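Side-chain contacts in ssDNA binding protein (PDB 4PSN), which binds single-stranded DNA, probably by entrapping it in a system of tunnels formed between the subunits of its assembly: residues Leu50-Val53 against Leu54-Leu58; Asn203-Lys206 against Arg207-Val210; Val194-Leu197 against Phe198-Ala201. One frame throughout, in Å; residues are numbered along the deposited sequence.

Interaction 1. Residues Leu50-Val53 against Leu54-Leu58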
# COMPACT_ATOMS: atom_id res chain seq x y z
N LEU C 50 8.89 -16.75 13.77
CA LEU C 50 7.48 -16.41 13.88
C LEU C 50 6.72 -17.15 12.79
O LEU C 50 5.66 -17.72 13.05
CB LEU C 50 7.27 -14.89 13.75
CG LEU C 50 5.82 -14.39 13.85
CD1 LEU C 50 5.18 -14.87 15.14
CD2 LEU C 50 5.77 -12.85 13.73
N ASN C 51 7.25 -17.16 11.57
CA ASN C 51 6.56 -17.80 10.47
C ASN C 51 6.36 -19.29 10.72
O ASN C 51 5.33 -19.86 10.36
CB ASN C 51 7.28 -17.55 9.15
CG ASN C 51 6.95 -16.18 8.58
OD1 ASN C 51 5.88 -15.63 8.86
ND2 ASN C 51 7.87 -15.61 7.80
N ARG C 52 7.34 -19.90 11.38
CA ARG C 52 7.29 -21.34 11.66
C ARG C 52 6.10 -21.62 12.57
O ARG C 52 5.32 -22.55 12.34
CB ARG C 52 8.59 -21.80 12.31
CG ARG C 52 8.73 -23.31 12.48
CD ARG C 52 8.15 -23.78 13.79
NE ARG C 52 8.34 -25.22 13.95
CZ ARG C 52 7.51 -26.14 13.46
NH1 ARG C 52 7.76 -27.44 13.65
NH2 ARG C 52 6.43 -25.77 12.78
N VAL C 53 5.97 -20.79 13.60
CA VAL C 53 4.87 -20.91 14.54
C VAL C 53 3.52 -20.64 13.89
O VAL C 53 2.55 -21.36 14.13
CB VAL C 53 5.08 -19.94 15.70
CG1 VAL C 53 3.79 -19.72 16.45
CG2 VAL C 53 6.19 -20.47 16.62
N LEU C 54 3.47 -19.60 13.06
CA LEU C 54 2.24 -19.25 12.37
C LEU C 54 1.82 -20.36 11.42
O LEU C 54 0.63 -20.59 11.20
CB LEU C 54 2.42 -17.94 11.60
CG LEU C 54 2.54 -16.71 12.50
CD1 LEU C 54 2.80 -15.46 11.67
CD2 LEU C 54 1.26 -16.54 13.33
N PHE C 55 2.79 -21.07 10.86
CA PHE C 55 2.44 -22.16 9.97
C PHE C 55 1.58 -23.19 10.71
O PHE C 55 0.56 -23.65 10.20
CB PHE C 55 3.69 -22.82 9.37
CG PHE C 55 3.37 -24.00 8.50
CD1 PHE C 55 3.12 -23.84 7.16
CD2 PHE C 55 3.29 -25.28 9.03
CE1 PHE C 55 2.82 -24.93 6.35
CE2 PHE C 55 2.99 -26.36 8.24
CZ PHE C 55 2.76 -26.18 6.90
N GLU C 56 1.97 -23.54 11.93
CA GLU C 56 1.22 -24.54 12.69
C GLU C 56 -0.17 -24.03 13.06
O GLU C 56 -1.16 -24.78 13.01
CB GLU C 56 1.98 -24.94 13.95
CG GLU C 56 3.27 -25.66 13.66
CD GLU C 56 3.06 -26.92 12.82
OE1 GLU C 56 2.01 -27.59 12.99
OE2 GLU C 56 3.93 -27.23 11.98
N LEU C 57 -0.26 -22.77 13.43
CA LEU C 57 -1.54 -22.18 13.81
C LEU C 57 -2.49 -22.11 12.61
O LEU C 57 -3.63 -22.58 12.66
CB LEU C 57 -1.33 -20.80 14.42
CG LEU C 57 -2.59 -20.00 14.81
CD1 LEU C 57 -3.43 -20.79 15.79
CD2 LEU C 57 -2.23 -18.64 15.41
N LEU C 58 -2.01 -21.51 11.53
CA LEU C 58 -2.88 -21.21 10.39
C LEU C 58 -3.29 -22.45 9.63
O LEU C 58 -4.47 -22.65 9.36
CB LEU C 58 -2.20 -20.21 9.44
CG LEU C 58 -2.09 -18.80 9.99
CD1 LEU C 58 -1.31 -17.88 9.06
CD2 LEU C 58 -3.49 -18.24 10.25
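Arg52 and Glu56, one helical turn apart on helix 40-61, meet at an angle rather than flat against each other, their guanidinium and carboxylate planes 71° apart. Arg52 NH2 gives its hydrogen to Glu56 OE2 at 3.0 Å, with an N-H...O angle of 154°. The oxygen lies close to the guanidinium plane, at its edge, whereas the carboxylate receives the donor on the anti side of OE2. A bend in the arginine chain at chi2 (-88°) turns the guanidinium along the helix toward the glutamate, whose own chain is bent at chi2 as well; this brings Glu56 CG to 3.3 Å from Arg52 NH2.

The leucines make a different contact. Leu50 and Leu54 pack obliquely, with Leu50 CG 3.9 Å from Leu54 CD1. Leu54 CG also settles beside the backbone, 3.3 Å from Leu50 O, the same oxygen that accepts the helical bond from Leu54 N at 2.9 Å. A turn further on, Leu57 N bonds to Val53 O. Leu50 and Leu54 both rest on strand 69-78, and Leu50 and Leu57 also touch strand 83-97, so this side of the helix covers the three-stranded sheet.

The ion pair instead meets the second subunit, where the hydroxyl of Tyr143 is hydrogen-bonded to both Arg52 NH1 and Glu56 OE2. Two buried, opposite charges thus probably compensate each other within one turn and share a neutral partner across the interface, which is likely to fix the guanidinium and offset the cost of burying it.

Interaction 2. Residues Asn203-Lys206 against Arg207-Val210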
# COMPACT_ATOMS: atom_id res chain seq x y z
N ASN C 203 -20.62 13.39 -4.08
CA ASN C 203 -19.94 12.16 -3.70
C ASN C 203 -18.65 12.45 -2.94
O ASN C 203 -17.80 13.18 -3.44
CB ASN C 203 -19.62 11.33 -4.93
CG ASN C 203 -20.85 10.98 -5.72
OD1 ASN C 203 -21.26 11.71 -6.62
ND2 ASN C 203 -21.47 9.86 -5.37
N VAL C 204 -18.51 11.90 -1.75
CA VAL C 204 -17.35 12.18 -0.91
C VAL C 204 -16.75 10.89 -0.37
O VAL C 204 -17.29 9.80 -0.58
CB VAL C 204 -17.74 13.09 0.28
CG1 VAL C 204 -18.21 14.46 -0.22
CG2 VAL C 204 -18.81 12.42 1.11
N GLU C 205 -15.64 11.01 0.34
CA GLU C 205 -15.13 9.86 1.09
C GLU C 205 -15.99 9.61 2.32
O GLU C 205 -16.58 10.54 2.88
CB GLU C 205 -13.66 10.07 1.46
CG GLU C 205 -12.76 10.15 0.23
CD GLU C 205 -11.27 9.94 0.53
OE1 GLU C 205 -10.87 9.92 1.71
OE2 GLU C 205 -10.49 9.78 -0.44
N LYS C 206 -16.06 8.34 2.73
CA LYS C 206 -16.92 7.92 3.82
C LYS C 206 -16.72 8.72 5.12
O LYS C 206 -17.69 9.12 5.78
CB LYS C 206 -16.74 6.42 4.08
CG LYS C 206 -17.81 5.82 4.99
CD LYS C 206 -17.49 4.37 5.34
CE LYS C 206 -18.74 3.61 5.77
NZ LYS C 206 -18.46 2.31 6.46
N ARG C 207 -15.47 8.95 5.50
CA ARG C 207 -15.18 9.73 6.71
C ARG C 207 -15.77 11.15 6.68
O ARG C 207 -16.16 11.69 7.71
CB ARG C 207 -13.66 9.79 6.97
CG ARG C 207 -13.28 10.41 8.32
CD ARG C 207 -11.76 10.26 8.60
NE ARG C 207 -11.38 8.87 8.83
CZ ARG C 207 -10.69 8.11 7.98
NH1 ARG C 207 -10.27 8.61 6.82
NH2 ARG C 207 -10.41 6.85 8.30
N GLU C 208 -15.83 11.77 5.50
CA GLU C 208 -16.36 13.12 5.43
C GLU C 208 -17.83 13.07 5.80
O GLU C 208 -18.33 13.93 6.54
CB GLU C 208 -16.20 13.72 4.03
CG GLU C 208 -14.76 13.71 3.50
CD GLU C 208 -14.65 14.36 2.12
OE1 GLU C 208 -14.32 13.67 1.14
OE2 GLU C 208 -14.90 15.58 2.03
N ALA C 209 -18.53 12.07 5.27
CA ALA C 209 -19.96 11.93 5.50
C ALA C 209 -20.17 11.60 6.97
O ALA C 209 -21.06 12.14 7.60
CB ALA C 209 -20.58 10.86 4.59
N VAL C 210 -19.34 10.72 7.52
CA VAL C 210 -19.50 10.33 8.93
C VAL C 210 -19.42 11.54 9.85
O VAL C 210 -20.22 11.71 10.77
CB VAL C 210 -18.48 9.25 9.38
CG1 VAL C 210 -18.52 9.04 10.90
CG2 VAL C 210 -18.72 7.92 8.66
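The carboxylate of Glu208 folds back over Val204, with OE1 3.6 Å from Val204 CB and the two side chains set at an angle to each other. An extended chain beyond CG carries OE1 past the start of the helix to the backbone N of Glu205, which it accepts at 3.1 Å from above the carboxylate plane. Glu205 O receives Glu208 N in return, 3.0 Å away, and binds Ala209 N weakly. Glu205 is the N-cap of helix 206-218, and the bond from its N to the glutamate three residues on is one half of a capping box. Around it closes a hydrophobic staple, Val204 CG2 lying 4.2 Å from Ala209 CB, where both residues also touch Leu173 of strand 172-180. Replacing Glu208 by alanine is likely to leave the N-H of Glu205 without this acceptor, uncover Val204 and deprive Arg207 and Arg211 of the third subunit of an anionic mate. Glu205 OE1 and Glu208 OE1 stand 5.1 Å apart, and their like charges are probably moderated by Arg207 of the third subunit, which pairs with Glu208, and by Arg23 of the second and of the fourth, which pair with Glu205.

Interaction 3. Residues Val194-Leu197 against Phe198-Ala201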
# COMPACT_ATOMS: atom_id res chain seq x y z
N VAL C 194 -36.37 14.33 0.26
CA VAL C 194 -35.04 13.87 0.67
C VAL C 194 -34.33 13.11 -0.44
O VAL C 194 -33.15 13.36 -0.70
CB VAL C 194 -35.04 13.06 2.00
CG1 VAL C 194 -35.81 11.76 1.86
CG2 VAL C 194 -33.60 12.76 2.43
N SER C 195 -35.04 12.20 -1.10
CA SER C 195 -34.43 11.39 -2.15
C SER C 195 -34.05 12.26 -3.36
O SER C 195 -32.98 12.12 -3.94
CB SER C 195 -35.39 10.28 -2.59
OG SER C 195 -35.79 9.48 -1.49
N ARG C 196 -34.95 13.16 -3.75
CA ARG C 196 -34.68 14.10 -4.84
C ARG C 196 -33.46 14.99 -4.52
O ARG C 196 -32.60 15.22 -5.37
CB ARG C 196 -35.93 14.95 -5.08
CG ARG C 196 -35.73 16.23 -5.87
CD ARG C 196 -35.33 15.94 -7.30
NE ARG C 196 -35.61 14.55 -7.63
CZ ARG C 196 -36.46 14.15 -8.57
NH1 ARG C 196 -36.66 12.86 -8.79
NH2 ARG C 196 -37.12 15.04 -9.30
N LEU C 197 -33.38 15.47 -3.29
CA LEU C 197 -32.26 16.31 -2.89
C LEU C 197 -30.93 15.57 -2.97
O LEU C 197 -29.94 16.11 -3.47
CB LEU C 197 -32.49 16.88 -1.50
CG LEU C 197 -33.55 17.97 -1.43
CD1 LEU C 197 -33.93 18.29 0.01
CD2 LEU C 197 -33.07 19.23 -2.16
N PHE C 198 -30.91 14.33 -2.51
CA PHE C 198 -29.66 13.58 -2.49
C PHE C 198 -29.23 13.09 -3.87
O PHE C 198 -28.06 12.72 -4.06
CB PHE C 198 -29.71 12.42 -1.48
CG PHE C 198 -29.25 12.82 -0.10
CD1 PHE C 198 -27.90 12.75 0.23
CD2 PHE C 198 -30.15 13.31 0.83
CE1 PHE C 198 -27.45 13.12 1.49
CE2 PHE C 198 -29.71 13.71 2.11
CZ PHE C 198 -28.36 13.61 2.44
N SER C 199 -30.15 13.09 -4.83
CA SER C 199 -29.78 12.75 -6.21
C SER C 199 -28.82 13.78 -6.83
O SER C 199 -28.22 13.54 -7.86
CB SER C 199 -31.04 12.62 -7.09
OG SER C 199 -31.55 13.90 -7.42
N GLU C 200 -28.69 14.94 -6.19
CA GLU C 200 -27.75 15.96 -6.66
C GLU C 200 -26.66 16.24 -5.62
O GLU C 200 -25.90 17.20 -5.74
CB GLU C 200 -28.49 17.26 -6.98
CG GLU C 200 -29.43 17.14 -8.17
CD GLU C 200 -30.05 18.48 -8.55
OE1 GLU C 200 -30.69 19.12 -7.69
OE2 GLU C 200 -29.88 18.88 -9.72
N ALA C 201 -26.60 15.39 -4.60
CA ALA C 201 -25.63 15.56 -3.53
C ALA C 201 -24.21 15.28 -4.04
O ALA C 201 -24.02 14.65 -5.07
CB ALA C 201 -25.97 14.62 -2.38
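Helix 186-198 gives way here to a type I beta turn, Phe198 to Ala201, and the contact spans this change from helix to loop. On the buried side Val194 and Phe198 pack one turn apart, Val194 CG2 standing 3.8 Å from Phe198 CD2. With CG2 placed anti to the backbone N (chi1 65°, as measured to CG1), the valine extends this methyl along the helix to the ring. The same ring edge comes up to the backbone: Phe198 CD2 is 3.4 Å from Val194 O, which lies near the ring plane and also accepts the helical bond from Phe198 N.

Ser199, the next residue, is exposed and turns its hydroxyl to the backbone. Its OG gives a short hydrogen bond to Arg196 O, 2.7 Å long, the hydroxyl tilted a little from the carbonyl plane. The first torsion, 76°, sets OG between the backbone N and the carbonyl carbon and so turns it back over the preceding turn. Ser199 N is divided between Ser195 O at 3.1 Å and, more weakly, Arg196 O. Arg196 O is therefore gripped by a side chain as well as by a weak backbone bond. The step to shorter-range pairing is completed by Glu200 N, which bonds to Leu197 O at 3.2 Å from well above the carbonyl plane, three residues back instead of four.

The polar tips are tied to the chain leading into strand 125-131: Arg196 NH1 forms a salt bridge with Glu121, and Ser195 OG is hydrogen-bonded to Phe124 N. Phe124 also meets the ring of Phe198 at about 60°, while Leu172 and Leu174 of strand 172-180 pack against Phe198, joining the end of the helix to the six-stranded sheet just before strand 202-203 begins.

Interactions 2 and 3 adjoin in the sequence, their centres about 16 Å apart, and between them they bracket strand 202-203: interaction 3 ends the helix before it and interaction 2 starts the helix after it. Interaction 1 lies far away, its centre about 39 Å from that of interaction 2 and about 51 Å from that of interaction 3. The second subunit links the distant pair in a reciprocal way, offering residues of its C-terminal part to interaction 1 and of its N-terminal part to interaction 2. Interaction 3 touches no other chain of the assembly. A bound imidazole, probably from crystallisation, lies about 3 Å from the Arg207 side chain in interaction 2.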